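Local atomic coordinates of putative hydrolase (Acinetobacter sp. NBRC 100985, PDB entry 4XUK), a protein that probably hydrolyses organophosphates and lactones at a two-zinc site, as a member of the metallo-beta-lactamase superfamily. Residues K52-N64 against I261-H273. The protein carries 2 engineered substitutions. Residues are numbered along the deposited sequence; the frame is centred on the assembly and turned at random.
Sequences KGVQTSINAFLVN and IAAPHLPFPGIGH. With ZN (zinc ion), chain C.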
loop_
_atom_site.group_PDB
_atom_site.type_symbol
_atom_site.label_atom_id
_atom_site.label_comp_id
_atom_site.label_asym_id
_atom_site.label_seq_id
_atom_site.Cartn_x
_atom_site.Cartn_y
_atom_site.Cartn_z
ATOM N N LYS A 52 -15.410 -4.895 13.477
ATOM C CA LYS A 52 -15.900 -3.596 13.018
ATOM C C LYS A 52 -16.567 -3.691 11.642
ATOM O O LYS A 52 -17.520 -2.963 11.347
ATOM C CB LYS A 52 -14.745 -2.593 12.970
ATOM C CG LYS A 52 -15.176 -1.128 12.957
ATOM C CD LYS A 52 -13.959 -0.206 12.862
ATOM C CE LYS A 52 -14.330 1.243 13.144
ATOM N NZ LYS A 52 -13.192 2.168 12.897
ATOM N N GLY A 53 -16.067 -4.591 10.799
ATOM C CA GLY A 53 -16.631 -4.779 9.471
ATOM C C GLY A 53 -15.552 -4.960 8.418
ATOM O O GLY A 53 -14.363 -5.003 8.735
ATOM N N VAL A 54 -15.962 -5.066 7.158
ATOM C CA VAL A 54 -15.008 -5.262 6.072
ATOM C C VAL A 54 -14.503 -3.899 5.599
ATOM O O VAL A 54 -15.253 -3.122 4.998
ATOM C CB VAL A 54 -15.655 -6.034 4.916
ATOM C CG1 VAL A 54 -14.659 -6.260 3.809
ATOM C CG2 VAL A 54 -16.221 -7.379 5.423
ATOM N N GLN A 55 -13.243 -3.596 5.895
ATOM C CA GLN A 55 -12.678 -2.287 5.565
ATOM C C GLN A 55 -12.694 -2.079 4.059
ATOM O O GLN A 55 -12.247 -2.953 3.311
ATOM C CB GLN A 55 -11.246 -2.183 6.096
ATOM C CG GLN A 55 -10.642 -0.782 5.970
ATOM C CD GLN A 55 -9.248 -0.687 6.570
ATOM O OE1 GLN A 55 -8.838 -1.533 7.365
ATOM N NE2 GLN A 55 -8.514 0.344 6.187
ATOM N N THR A 56 -13.218 -0.934 3.616
ATOM C CA THR A 56 -13.374 -0.673 2.194
ATOM C C THR A 56 -13.073 0.788 1.912
ATOM O O THR A 56 -13.756 1.677 2.424
ATOM C CB THR A 56 -14.804 -0.999 1.744
ATOM O OG1 THR A 56 -15.088 -2.363 2.078
ATOM C CG2 THR A 56 -14.967 -0.790 0.235
ATOM N N SER A 57 -12.033 1.032 1.120
ATOM C CA SER A 57 -11.680 2.396 0.741
ATOM C C SER A 57 -12.720 2.965 -0.223
ATOM O O SER A 57 -13.420 2.220 -0.925
ATOM C CB SER A 57 -10.301 2.438 0.088
ATOM O OG SER A 57 -9.283 2.008 0.968
ATOM N N ILE A 58 -12.810 4.290 -0.241
ATOM C CA ILE A 58 -13.538 4.994 -1.271
ATOM C C ILE A 58 -12.525 5.969 -1.857
ATOM O O ILE A 58 -12.055 6.869 -1.160
ATOM C CB ILE A 58 -14.760 5.769 -0.721
ATOM C CG1 ILE A 58 -15.751 4.833 -0.032
ATOM C CG2 ILE A 58 -15.479 6.495 -1.870
ATOM C CD1 ILE A 58 -15.424 4.556 1.429
ATOM N N ASN A 59 -12.152 5.752 -3.115
ATOM C CA ASN A 59 -11.140 6.575 -3.765
ATOM C C ASN A 59 -11.701 7.335 -4.987
ATOM O O ASN A 59 -12.767 6.989 -5.528
ATOM C CB ASN A 59 -9.966 5.707 -4.233
ATOM C CG ASN A 59 -9.499 4.714 -3.185
ATOM O OD1 ASN A 59 -9.246 5.067 -2.037
ATOM N ND2 ASN A 59 -9.345 3.467 -3.592
ATOM N N ALA A 60 -10.979 8.376 -5.403
ATOM C CA ALA A 60 -11.199 9.030 -6.696
ATOM C C ALA A 60 -9.828 9.217 -7.338
ATOM O O ALA A 60 -8.806 9.083 -6.650
ATOM C CB ALA A 60 -11.874 10.369 -6.512
ATOM N N PHE A 61 -9.792 9.546 -8.631
ATOM C CA PHE A 61 -8.513 9.690 -9.339
ATOM C C PHE A 61 -8.431 10.938 -10.205
ATOM O O PHE A 61 -9.352 11.229 -10.983
ATOM C CB PHE A 61 -8.232 8.436 -10.192
ATOM C CG PHE A 61 -8.275 7.164 -9.400
ATOM C CD1 PHE A 61 -7.170 6.748 -8.675
ATOM C CD2 PHE A 61 -9.446 6.416 -9.328
ATOM C CE1 PHE A 61 -7.215 5.589 -7.908
ATOM C CE2 PHE A 61 -9.500 5.268 -8.579
ATOM C CZ PHE A 61 -8.381 4.851 -7.854
ATOM N N LEU A 62 -7.317 11.661 -10.058
ATOM C CA LEU A 62 -6.973 12.809 -10.904
ATOM C C LEU A 62 -6.009 12.354 -11.985
ATOM O O LEU A 62 -5.036 11.652 -11.694
ATOM C CB LEU A 62 -6.270 13.895 -10.082
ATOM C CG LEU A 62 -7.039 15.077 -9.507
ATOM C CD1 LEU A 62 -6.039 16.007 -8.822
ATOM C CD2 LEU A 62 -7.852 15.835 -10.578
ATOM N N VAL A 63 -6.262 12.757 -13.225
ATOM C CA VAL A 63 -5.388 12.382 -14.332
ATOM C C VAL A 63 -4.892 13.640 -15.042
ATOM O O VAL A 63 -5.669 14.367 -15.681
ATOM C CB VAL A 63 -6.119 11.485 -15.345
ATOM C CG1 VAL A 63 -5.149 10.957 -16.400
ATOM C CG2 VAL A 63 -6.810 10.318 -14.626
ATOM N N ASN A 64 -3.598 13.891 -14.922
ATOM C CA ASN A 64 -2.957 15.011 -15.599
ATOM C C ASN A 64 -2.391 14.513 -16.931
ATOM O O ASN A 64 -1.367 13.822 -16.960
ATOM C CB ASN A 64 -1.848 15.568 -14.699
ATOM C CG ASN A 64 -1.112 16.751 -15.312
ATOM O OD1 ASN A 64 -1.219 17.024 -16.509
ATOM N ND2 ASN A 64 -0.343 17.452 -14.485
ATOM N N ILE A 261 -4.786 -0.974 -13.165
ATOM C CA ILE A 261 -6.146 -0.777 -12.722
ATOM C C ILE A 261 -6.253 0.309 -11.667
ATOM O O ILE A 261 -5.463 0.326 -10.764
ATOM C CB ILE A 261 -6.640 -2.110 -12.127
ATOM C CG1 ILE A 261 -6.590 -3.187 -13.180
ATOM C CG2 ILE A 261 -7.945 -2.005 -11.389
ATOM C CD1 ILE A 261 -7.537 -2.971 -14.298
ATOM N N ALA A 262 -7.238 1.199 -11.794
ATOM C CA ALA A 262 -7.469 2.175 -10.740
ATOM C C ALA A 262 -8.907 1.998 -10.275
ATOM O O ALA A 262 -9.844 2.170 -11.053
ATOM C CB ALA A 262 -7.238 3.583 -11.260
ATOM N N ALA A 263 -9.081 1.646 -9.010
ATOM C CA ALA A 263 -10.399 1.263 -8.510
ATOM C C ALA A 263 -10.842 2.085 -7.315
ATOM O O ALA A 263 -10.098 2.210 -6.338
ATOM C CB ALA A 263 -10.392 -0.204 -8.138
ATOM N N PRO A 264 -12.087 2.600 -7.354
ATOM C CA PRO A 264 -12.558 3.401 -6.222
ATOM C C PRO A 264 -12.729 2.593 -4.933
ATOM O O PRO A 264 -12.651 3.197 -3.860
ATOM C CB PRO A 264 -13.921 3.934 -6.704
ATOM C CG PRO A 264 -14.364 2.964 -7.739
ATOM C CD PRO A 264 -13.088 2.528 -8.430
ATOM N N HIS A 265 -12.941 1.278 -5.019
ATOM C CA HIS A 265 -13.139 0.478 -3.799
ATOM C C HIS A 265 -12.095 -0.598 -3.503
ATOM O O HIS A 265 -12.395 -1.560 -2.791
ATOM C CB HIS A 265 -14.539 -0.157 -3.806
ATOM C CG HIS A 265 -15.640 0.845 -3.710
ATOM N ND1 HIS A 265 -15.570 1.940 -2.879
ATOM C CD2 HIS A 265 -16.832 0.928 -4.354
ATOM C CE1 HIS A 265 -16.675 2.658 -3.016
ATOM N NE2 HIS A 265 -17.454 2.058 -3.895
ATOM N N LEU A 266 -10.883 -0.456 -4.037
ATOM C CA LEU A 266 -9.781 -1.329 -3.620
ATOM C C LEU A 266 -8.883 -0.505 -2.696
ATOM O O LEU A 266 -8.943 0.727 -2.728
ATOM C CB LEU A 266 -9.030 -1.886 -4.844
ATOM C CG LEU A 266 -9.889 -2.836 -5.684
ATOM C CD1 LEU A 266 -9.163 -3.363 -6.929
ATOM C CD2 LEU A 266 -10.383 -3.982 -4.834
ATOM N N PRO A 267 -8.088 -1.169 -1.829
ATOM C CA PRO A 267 -7.340 -0.444 -0.792
ATOM C C PRO A 267 -6.505 0.714 -1.322
ATOM O O PRO A 267 -5.640 0.508 -2.198
ATOM C CB PRO A 267 -6.441 -1.530 -0.196
ATOM C CG PRO A 267 -7.276 -2.785 -0.328
ATOM C CD PRO A 267 -7.967 -2.631 -1.672
ATOM N N PHE A 268 -6.776 1.917 -0.807
ATOM C CA PHE A 268 -6.046 3.122 -1.214
ATOM C C PHE A 268 -4.549 2.867 -1.255
ATOM O O PHE A 268 -3.992 2.282 -0.318
ATOM C CB PHE A 268 -6.345 4.292 -0.266
ATOM C CG PHE A 268 -5.600 5.548 -0.617
ATOM C CD1 PHE A 268 -6.133 6.449 -1.527
ATOM C CD2 PHE A 268 -4.354 5.815 -0.056
ATOM C CE1 PHE A 268 -5.448 7.586 -1.865
ATOM C CE2 PHE A 268 -3.657 6.962 -0.392
ATOM C CZ PHE A 268 -4.203 7.846 -1.286
ATOM N N PRO A 269 -3.871 3.329 -2.319
ATOM C CA PRO A 269 -4.309 4.186 -3.435
ATOM C C PRO A 269 -5.257 3.551 -4.453
ATOM O O PRO A 269 -5.784 4.290 -5.299
ATOM C CB PRO A 269 -2.989 4.566 -4.117
ATOM C CG PRO A 269 -2.040 3.492 -3.739
ATOM C CD PRO A 269 -2.419 3.096 -2.349
ATOM N N GLY A 270 -5.483 2.239 -4.395
ATOM C CA GLY A 270 -6.435 1.610 -5.305
ATOM C C GLY A 270 -5.890 1.386 -6.707
ATOM O O GLY A 270 -6.652 1.157 -7.655
ATOM N N ILE A 271 -4.568 1.438 -6.834
ATOM C CA ILE A 271 -3.905 1.270 -8.121
ATOM C C ILE A 271 -3.050 -0.000 -8.072
ATOM O O ILE A 271 -2.307 -0.241 -7.109
ATOM C CB ILE A 271 -3.028 2.509 -8.451
ATOM C CG1 ILE A 271 -3.873 3.791 -8.461
ATOM C CG2 ILE A 271 -2.312 2.341 -9.787
ATOM C CD1 ILE A 271 -3.038 5.079 -8.703
ATOM N N GLY A 272 -3.169 -0.831 -9.093
ATOM C CA GLY A 272 -2.478 -2.111 -9.091
ATOM C C GLY A 272 -2.782 -2.906 -10.344
ATOM O O GLY A 272 -3.175 -2.346 -11.367
ATOM N N HIS A 273 -2.601 -4.220 -10.262
ATOM C CA HIS A 273 -2.817 -5.100 -11.399
ATOM C C HIS A 273 -3.497 -6.363 -10.890
ATOM O O HIS A 273 -3.493 -6.622 -9.683
ATOM C CB HIS A 273 -1.475 -5.471 -12.012
ATOM C CG HIS A 273 -0.721 -4.305 -12.576
ATOM N ND1 HIS A 273 0.056 -3.473 -11.797
ATOM C CD2 HIS A 273 -0.617 -3.840 -13.844
ATOM C CE1 HIS A 273 0.611 -2.546 -12.563
ATOM N NE2 HIS A 273 0.223 -2.750 -13.809
HETATM ZN ZN ZN C . -19.134 3.067 -4.933
HETATM O O HOH W 1 -10.819 -1.019 -0.282
#
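The loop between strands 260-262 and 271-275, which carries the zinc ligand H265, packs across strand 54-64 of the facing sheet in this metallo-beta-lactamase fold. H265 NE2 binds zinc at 2.2 Å, beside D112, H113 and D218. Its ND1 gives a nearly straight hydrogen bond (168°) to S57 O at 2.9 Å, lying within the imidazole plane; with the metal at NE2, this second-shell carbonyl fixes the ring's rotation and would probably strengthen NE2 as a donor to the metal. I58 CG1 meets the ring edge at CE1. The turn from A263 to L266 closes on N59: N59 N donates a hydrogen bond to a lone pair of P264 O (2.7 Å), and N59 ND2 hydrogen-bonds both A263 O (3.1 Å), nearly straight, and L266 O (2.9 Å), bent at the hydrogen (140°), each close to the amide plane. CG of N59 stands beside its own backbone N (chi1 -46°), which directs the amide into the loop, while OD1 is buried without a polar partner against the edge of F268. F268 N hydrogen-bonds S57 OG at 3.1 Å, and that hydroxyl is also hydrogen-bonded with H288 NE2 of the second subunit. Farther along, A262 CB sits over the centre of the F61 ring, a CH-pi contact of 3.7 Å to the centroid, and I271 CG1 touches F61 CE1. Such a histidine, held from behind by a backbone carbonyl, belongs to the dinuclear zinc site at one edge of the beta sandwich in the alpha-beta/beta-alpha fold.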